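Local coordinates for protein trichomaglin (Trichosanthes lepiniana, PDB 1SGL) that is an S-like ribonuclease of the T2 family, a hydrolase that probably cleaves single-stranded RNA, at residues Asp6-Ala11 with Thr107-Val112; Gly61-Asp66 with Lys94-Gly99. All blocks are in the same frame, centred on the assembly; numbering follows the deposited sequence.

Contact 1: Asp6-Ala11 with Thr107-Val112; sequences DYFILA and TCASPV
Strand 7-14, which lies between strands 40-47 and 176-184 in the antiparallel sheet of the ribonuclease T2 fold, sends Phe8 across to Ala109 and Val112 in the loop that follows helix 97-106. The contact is small, purely apolar and largely buried, and it involves the far end of the ring. With CG anti to the carbonyl carbon (chi1 -78°), the ring extends from the strand, and its rim is what meets the loop. Ala109 CB sits 3.8 Å from Phe8 CE2, while Val112, pointing back at Phe8, meets the end of the ring at CE1 and CZ. Both methyl groups lie near the ring plane, so the loop touches the ring at its edge; elsewhere Phe187 meets it with nearly parallel planes, and Phe5 and Phe8 meet edge-to-face. With an alanine in place of Phe8, Ala109 and Val112 would probably lose their apolar partner on the strand, and a gap is likely to open beside Phe187. The two loop residues are brought together by a type VI turn, with a cis peptide bond between Ser110 and Pro111 and a weak hydrogen bond of 3.0 Å from Val112 N to Ala109 O. In Val112, CG1 is anti to the backbone N (chi1 -172°), which places that methyl 3.8 Å from Phe8 CE1, with Val112 CB in the ring plane 4.0 Å from Phe8 CZ.

Contact 2: Gly61-Asp66 with Lys94-Gly99; sequences GSFDPD and KEILWG
The main interaction between Phe63 and Gly99 is a CH-pi contact. Gly99 CA stands 3.7 Å from the centroid of the Phe63 ring and 11° off its normal, almost squarely over the middle of the face. A beta carbon on Gly99 would run into the ring near Phe63 CD2, so the close approach depends on the bare glycine backbone. On the opposite face the chain folds back on itself, with Pro65 N above the ring toward its rim. Having CG anti to the backbone N (chi1 172°) carries the Phe63 ring from its loop over to the helix.

The apolar part is lighter. Ile96 reaches the ring with its terminal methyl, CD1 lying 4.2 Å from Phe63 CE2, and the two side chains cross at about a right angle. Ile96 occupies the N-cap position of helix 97-106; the sequence from Trp98 on, ending in the KHGTC signature at Cys108, probably corresponds to the second conserved active-site segment of T2 ribonucleases. Phe63 thus packs the 61-66 loop against the first turn of that helix; Phe120 of helix 116-129 and Ile68 also touch its side chain.

The polar approach comes from Glu95, oblique to the ring at Phe63 CB and CD2. Glu95, bent at chi2, brings OE2 to 3.4 Å from Phe63 CB and OE1 to 3.8 Å from Phe63 CD2, its carboxylate turned 61° from the ring plane. Glu95 OE2 also lies close to the carboxylate of Glu103, which accepts a hydrogen bond from Phe63 N through OE2. Within the loop, Asp64 OD1 takes the N-H of Asp66 at 3.0 Å in an Asx turn, the donor arriving from above the carboxylate plane.

From the N terminus, the chain runs through strand 7-14, which supplies the first half of contact 1, then strand 40-47 and a long loop to residues 61-66. Contact 2 closes a short loop from here to residues 94-99, containing helix 72-78 and strand 87-88. Helix 97-106 then leads to residues 107-112, where contact 1 closes a wider loop that encloses contact 2 entirely. The two do not touch: their centres are 18 Å apart and their nearest atoms about 5 Å. One helix joins them, its start held to the 61-66 loop and its trailing loop to the central sheet, while the Cys58-Cys108 disulfide ties the chain just before residues 61-66 to segment 107-112.

Contact 1: Asp6-Ala11 with Thr107-Val112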
ATOM      1  N   ASP A   6       4.882 -12.657 -13.385  1.00 29.51           N
ATOM      2  CA  ASP A   6       3.610 -12.606 -14.091  1.00 28.32           C
ATOM      3  C   ASP A   6       2.723 -11.508 -13.542  1.00 26.90           C
ATOM      4  O   ASP A   6       1.955 -10.894 -14.279  1.00 26.36           O
ATOM      5  CB  ASP A   6       2.822 -13.921 -13.951  1.00 30.04           C
ATOM      6  CG  ASP A   6       3.465 -15.095 -14.676  1.00 31.12           C
ATOM      7  OD1 ASP A   6       3.947 -14.933 -15.818  1.00 30.21           O
ATOM      8  OD2 ASP A   6       3.461 -16.198 -14.098  1.00 32.89           O
ATOM      9  N   TYR A   7       2.831 -11.259 -12.243  1.00 26.64           N
ATOM     10  CA  TYR A   7       1.960 -10.282 -11.617  1.00 26.01           C
ATOM     11  C   TYR A   7       2.601  -9.165 -10.808  1.00 25.10           C
ATOM     12  O   TYR A   7       3.760  -9.241 -10.417  1.00 25.16           O
ATOM     13  CB  TYR A   7       0.968 -11.018 -10.714  1.00 25.17           C
ATOM     14  CG  TYR A   7       0.346 -12.244 -11.353  1.00 25.25           C
ATOM     15  CD1 TYR A   7       0.859 -13.524 -11.109  1.00 25.80           C
ATOM     16  CD2 TYR A   7      -0.753 -12.126 -12.203  1.00 23.91           C
ATOM     17  CE1 TYR A   7       0.287 -14.654 -11.698  1.00 24.16           C
ATOM     18  CE2 TYR A   7      -1.327 -13.243 -12.794  1.00 24.78           C
ATOM     19  CZ  TYR A   7      -0.803 -14.501 -12.538  1.00 25.11           C
ATOM     20  OH  TYR A   7      -1.365 -15.596 -13.140  1.00 24.66           O
ATOM     21  N   PHE A   8       1.804  -8.128 -10.572  1.00 24.51           N
ATOM     22  CA  PHE A   8       2.197  -6.984  -9.769  1.00 22.90           C
ATOM     23  C   PHE A   8       1.393  -7.050  -8.471  1.00 22.89           C
ATOM     24  O   PHE A   8       0.262  -7.550  -8.441  1.00 21.85           O
ATOM     25  CB  PHE A   8       1.852  -5.669 -10.473  1.00 24.82           C
ATOM     26  CG  PHE A   8       2.808  -5.280 -11.560  1.00 24.91           C
ATOM     27  CD1 PHE A   8       2.417  -5.321 -12.894  1.00 27.18           C
ATOM     28  CD2 PHE A   8       4.095  -4.850 -11.249  1.00 26.36           C
ATOM     29  CE1 PHE A   8       3.301  -4.933 -13.912  1.00 28.94           C
ATOM     30  CE2 PHE A   8       4.984  -4.462 -12.248  1.00 26.91           C
ATOM     31  CZ  PHE A   8       4.587  -4.502 -13.582  1.00 28.42           C
ATOM     32  N   ILE A   9       1.985  -6.558  -7.395  1.00 22.09           N
ATOM     33  CA  ILE A   9       1.304  -6.509  -6.124  1.00 21.66           C
ATOM     34  C   ILE A   9       1.250  -5.054  -5.683  1.00 21.57           C
ATOM     35  O   ILE A   9       2.275  -4.355  -5.688  1.00 22.51           O
ATOM     36  CB  ILE A   9       2.043  -7.299  -5.028  1.00 24.72           C
ATOM     37  CG1 ILE A   9       2.179  -8.768  -5.435  1.00 26.19           C
ATOM     38  CG2 ILE A   9       1.274  -7.187  -3.703  1.00 24.61           C
ATOM     39  CD1 ILE A   9       2.953  -9.597  -4.440  1.00 29.26           C
ATOM     40  N   LEU A  10       0.052  -4.597  -5.329  1.00 20.01           N
ATOM     41  CA  LEU A  10      -0.156  -3.243  -4.827  1.00 19.14           C
ATOM     42  C   LEU A  10      -0.407  -3.417  -3.338  1.00 18.20           C
ATOM     43  O   LEU A  10      -1.445  -3.937  -2.935  1.00 18.01           O
ATOM     44  CB  LEU A  10      -1.375  -2.581  -5.477  1.00 19.32           C
ATOM     45  CG  LEU A  10      -1.792  -1.215  -4.900  1.00 21.40           C
ATOM     46  CD1 LEU A  10      -0.663  -0.205  -5.039  1.00 21.29           C
ATOM     47  CD2 LEU A  10      -3.040  -0.716  -5.623  1.00 21.68           C
ATOM     48  N   ALA A  11       0.554  -2.995  -2.528  1.00 18.15           N
ATOM     49  CA  ALA A  11       0.458  -3.115  -1.083  1.00 18.53           C
ATOM     50  C   ALA A  11      -0.123  -1.861  -0.443  1.00 19.46           C
ATOM     51  O   ALA A  11       0.360  -0.750  -0.678  1.00 19.17           O
ATOM     52  CB  ALA A  11       1.834  -3.404  -0.505  1.00 17.60           C
ATOM     53  N   THR A 107      12.147   0.066 -10.529  1.00 32.10           N
ATOM     54  CA  THR A 107      13.194  -0.139 -11.525  1.00 33.19           C
ATOM     55  C   THR A 107      13.148  -1.569 -12.064  1.00 34.94           C
ATOM     56  O   THR A 107      13.469  -1.813 -13.226  1.00 35.18           O
ATOM     57  CB  THR A 107      14.588   0.140 -10.926  1.00 31.09           C
ATOM     58  OG1 THR A 107      14.786  -0.681  -9.771  1.00 30.18           O
ATOM     59  CG2 THR A 107      14.706   1.601 -10.511  1.00 31.14           C
ATOM     60  N   CYS A 108      12.727  -2.501 -11.216  1.00 36.53           N
ATOM     61  CA  CYS A 108      12.625  -3.904 -11.592  1.00 38.99           C
ATOM     62  C   CYS A 108      11.336  -4.218 -12.358  1.00 40.26           C
ATOM     63  O   CYS A 108      11.084  -5.374 -12.712  1.00 39.84           O
ATOM     64  CB  CYS A 108      12.699  -4.784 -10.341  1.00 40.46           C
ATOM     65  SG  CYS A 108      14.259  -4.651  -9.402  1.00 41.90           S
ATOM     66  N   ALA A 109      10.524  -3.193 -12.606  1.00 40.51           N
ATOM     67  CA  ALA A 109       9.262  -3.373 -13.320  1.00 42.01           C
ATOM     68  C   ALA A 109       9.392  -3.049 -14.804  1.00 43.06           C
ATOM     69  O   ALA A 109       8.440  -3.211 -15.572  1.00 43.84           O
ATOM     70  CB  ALA A 109       8.171  -2.506 -12.690  1.00 40.66           C
ATOM     71  N   SER A 110      10.565  -2.576 -15.206  1.00 43.88           N
ATOM     72  CA  SER A 110      10.799  -2.259 -16.609  1.00 44.85           C
ATOM     73  C   SER A 110      10.807  -3.579 -17.369  1.00 45.08           C
ATOM     74  O   SER A 110      11.245  -4.600 -16.835  1.00 45.49           O
ATOM     75  CB  SER A 110      12.148  -1.558 -16.778  1.00 45.53           C
ATOM     76  OG  SER A 110      12.409  -1.303 -18.147  1.00 47.76           O
ATOM     77  N   PRO A 111      10.346  -3.581 -18.632  1.00 44.80           N
ATOM     78  CA  PRO A 111       9.816  -2.471 -19.431  1.00 44.40           C
ATOM     79  C   PRO A 111       8.299  -2.265 -19.354  1.00 42.90           C
ATOM     80  O   PRO A 111       7.745  -1.469 -20.110  1.00 43.25           O
ATOM     81  CB  PRO A 111      10.249  -2.848 -20.833  1.00 44.92           C
ATOM     82  CG  PRO A 111       9.973  -4.325 -20.821  1.00 45.00           C
ATOM     83  CD  PRO A 111      10.562  -4.764 -19.486  1.00 44.93           C
ATOM     84  N   VAL A 112       7.620  -2.986 -18.469  1.00 42.50           N
ATOM     85  CA  VAL A 112       6.174  -2.820 -18.348  1.00 40.78           C
ATOM     86  C   VAL A 112       5.926  -1.405 -17.837  1.00 39.52           C
ATOM     87  O   VAL A 112       4.993  -0.730 -18.264  1.00 38.83           O
ATOM     88  CB  VAL A 112       5.560  -3.838 -17.361  1.00 41.66           C
ATOM     89  CG1 VAL A 112       4.049  -3.750 -17.412  1.00 41.08           C
ATOM     90  CG2 VAL A 112       6.029  -5.248 -17.703  1.00 40.08           C
TER

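Contact 2: Gly61-Asp66 with Lys94-Gly99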
ATOM      1  N   GLY A  61      19.604   3.627 -10.715  1.00 54.79           N
ATOM      2  CA  GLY A  61      19.271   4.962 -11.183  1.00 54.08           C
ATOM      3  C   GLY A  61      18.792   5.853 -10.051  1.00 53.32           C
ATOM      4  O   GLY A  61      17.849   5.509  -9.332  1.00 53.91           O
ATOM      5  N   SER A  62      19.440   7.007  -9.904  1.00 51.70           N
ATOM      6  CA  SER A  62      19.116   7.964  -8.851  1.00 49.68           C
ATOM      7  C   SER A  62      17.716   8.565  -8.944  1.00 47.74           C
ATOM      8  O   SER A  62      17.341   9.145  -9.963  1.00 47.91           O
ATOM      9  CB  SER A  62      20.148   9.090  -8.846  1.00 50.28           C
ATOM     10  OG  SER A  62      21.453   8.571  -8.662  1.00 51.64           O
ATOM     11  N   PHE A  63      16.951   8.424  -7.864  1.00 45.32           N
ATOM     12  CA  PHE A  63      15.597   8.959  -7.801  1.00 42.15           C
ATOM     13  C   PHE A  63      15.607  10.483  -7.934  1.00 40.88           C
ATOM     14  O   PHE A  63      16.285  11.183  -7.182  1.00 40.16           O
ATOM     15  CB  PHE A  63      14.941   8.574  -6.479  1.00 41.24           C
ATOM     16  CG  PHE A  63      13.624   9.248  -6.244  1.00 40.43           C
ATOM     17  CD1 PHE A  63      12.536   8.981  -7.066  1.00 40.68           C
ATOM     18  CD2 PHE A  63      13.475  10.168  -5.214  1.00 39.63           C
ATOM     19  CE1 PHE A  63      11.317   9.623  -6.860  1.00 39.91           C
ATOM     20  CE2 PHE A  63      12.263  10.812  -5.004  1.00 38.70           C
ATOM     21  CZ  PHE A  63      11.186  10.541  -5.826  1.00 38.85           C
ATOM     22  N   ASP A  64      14.846  10.990  -8.892  1.00 38.12           N
ATOM     23  CA  ASP A  64      14.777  12.424  -9.131  1.00 35.40           C
ATOM     24  C   ASP A  64      13.419  12.975  -8.699  1.00 33.34           C
ATOM     25  O   ASP A  64      12.420  12.784  -9.386  1.00 33.23           O
ATOM     26  CB  ASP A  64      14.998  12.696 -10.618  1.00 35.64           C
ATOM     27  CG  ASP A  64      15.092  14.169 -10.933  1.00 35.58           C
ATOM     28  OD1 ASP A  64      14.780  14.994 -10.049  1.00 35.06           O
ATOM     29  OD2 ASP A  64      15.472  14.499 -12.073  1.00 36.05           O
ATOM     30  N   PRO A  65      13.367  13.676  -7.554  1.00 31.57           N
ATOM     31  CA  PRO A  65      12.123  14.254  -7.034  1.00 30.81           C
ATOM     32  C   PRO A  65      11.375  15.162  -8.017  1.00 31.91           C
ATOM     33  O   PRO A  65      10.153  15.309  -7.917  1.00 30.92           O
ATOM     34  CB  PRO A  65      12.591  15.022  -5.801  1.00 31.14           C
ATOM     35  CG  PRO A  65      13.777  14.256  -5.345  1.00 29.79           C
ATOM     36  CD  PRO A  65      14.490  13.955  -6.641  1.00 31.52           C
ATOM     37  N   ASP A  66      12.095  15.770  -8.960  1.00 31.69           N
ATOM     38  CA  ASP A  66      11.461  16.663  -9.930  1.00 32.62           C
ATOM     39  C   ASP A  66      10.368  15.989 -10.748  1.00 33.41           C
ATOM     40  O   ASP A  66       9.378  16.622 -11.100  1.00 34.83           O
ATOM     41  CB  ASP A  66      12.484  17.254 -10.911  1.00 32.58           C
ATOM     42  CG  ASP A  66      13.541  18.118 -10.232  1.00 32.49           C
ATOM     43  OD1 ASP A  66      13.323  18.598  -9.101  1.00 31.01           O
ATOM     44  OD2 ASP A  66      14.601  18.330 -10.854  1.00 32.70           O
ATOM     45  N   LYS A  94      19.867   6.898   1.850  1.00 51.72           N
ATOM     46  CA  LYS A  94      18.665   7.185   2.616  1.00 50.13           C
ATOM     47  C   LYS A  94      17.705   7.818   1.618  1.00 48.52           C
ATOM     48  O   LYS A  94      18.129   8.569   0.745  1.00 48.37           O
ATOM     49  CB  LYS A  94      18.970   8.177   3.734  1.00 51.24           C
ATOM     50  CG  LYS A  94      20.025   7.704   4.710  1.00 52.88           C
ATOM     51  CD  LYS A  94      19.562   6.463   5.453  1.00 54.73           C
ATOM     52  CE  LYS A  94      20.600   6.017   6.462  1.00 55.39           C
ATOM     53  NZ  LYS A  94      20.135   4.821   7.212  1.00 57.34           N
ATOM     54  N   GLU A  95      16.418   7.515   1.739  1.00 46.26           N
ATOM     55  CA  GLU A  95      15.435   8.060   0.815  1.00 43.94           C
ATOM     56  C   GLU A  95      14.066   8.168   1.457  1.00 41.52           C
ATOM     57  O   GLU A  95      13.800   7.535   2.477  1.00 40.60           O
ATOM     58  CB  GLU A  95      15.322   7.156  -0.412  1.00 45.52           C
ATOM     59  CG  GLU A  95      16.512   7.189  -1.337  1.00 48.57           C
ATOM     60  CD  GLU A  95      16.273   8.082  -2.529  1.00 51.23           C
ATOM     61  OE1 GLU A  95      15.787   9.217  -2.321  1.00 53.30           O
ATOM     62  OE2 GLU A  95      16.572   7.655  -3.667  1.00 51.52           O
ATOM     63  N   ILE A  96      13.204   8.983   0.864  1.00 39.40           N
ATOM     64  CA  ILE A  96      11.840   9.105   1.355  1.00 38.01           C
ATOM     65  C   ILE A  96      11.122   7.906   0.743  1.00 35.49           C
ATOM     66  O   ILE A  96      11.529   7.410  -0.310  1.00 35.18           O
ATOM     67  CB  ILE A  96      11.154  10.393   0.861  1.00 38.97           C
ATOM     68  CG1 ILE A  96      11.403  10.563  -0.638  1.00 39.80           C
ATOM     69  CG2 ILE A  96      11.657  11.585   1.648  1.00 41.89           C
ATOM     70  CD1 ILE A  96      10.711  11.755  -1.243  1.00 40.88           C
ATOM     71  N   LEU A  97      10.061   7.454   1.399  1.00 32.99           N
ATOM     72  CA  LEU A  97       9.283   6.310   0.947  1.00 30.27           C
ATOM     73  C   LEU A  97       9.110   6.215  -0.569  1.00 29.37           C
ATOM     74  O   LEU A  97       9.452   5.197  -1.164  1.00 29.54           O
ATOM     75  CB  LEU A  97       7.910   6.318   1.620  1.00 30.24           C
ATOM     76  CG  LEU A  97       6.986   5.139   1.301  1.00 29.63           C
ATOM     77  CD1 LEU A  97       7.600   3.835   1.824  1.00 29.93           C
ATOM     78  CD2 LEU A  97       5.624   5.383   1.931  1.00 29.57           C
ATOM     79  N   TRP A  98       8.592   7.267  -1.193  1.00 27.49           N
ATOM     80  CA  TRP A  98       8.375   7.253  -2.636  1.00 26.90           C
ATOM     81  C   TRP A  98       9.645   6.895  -3.400  1.00 27.25           C
ATOM     82  O   TRP A  98       9.602   6.143  -4.379  1.00 26.49           O
ATOM     83  CB  TRP A  98       7.865   8.612  -3.125  1.00 26.87           C
ATOM     84  CG  TRP A  98       6.773   9.195  -2.283  1.00 26.27           C
ATOM     85  CD1 TRP A  98       5.798   8.512  -1.605  1.00 27.22           C
ATOM     86  CD2 TRP A  98       6.545  10.582  -2.018  1.00 25.66           C
ATOM     87  NE1 TRP A  98       4.986   9.389  -0.932  1.00 25.37           N
ATOM     88  CE2 TRP A  98       5.420  10.667  -1.167  1.00 25.17           C
ATOM     89  CE3 TRP A  98       7.183  11.765  -2.419  1.00 25.05           C
ATOM     90  CZ2 TRP A  98       4.919  11.890  -0.706  1.00 25.09           C
ATOM     91  CZ3 TRP A  98       6.682  12.983  -1.960  1.00 23.83           C
ATOM     92  CH2 TRP A  98       5.563  13.033  -1.113  1.00 24.92           C
ATOM     93  N   GLY A  99      10.769   7.443  -2.947  1.00 27.68           N
ATOM     94  CA  GLY A  99      12.038   7.180  -3.596  1.00 27.22           C
ATOM     95  C   GLY A  99      12.475   5.742  -3.420  1.00 27.45           C
ATOM     96  O   GLY A  99      12.860   5.082  -4.388  1.00 27.34           O
TER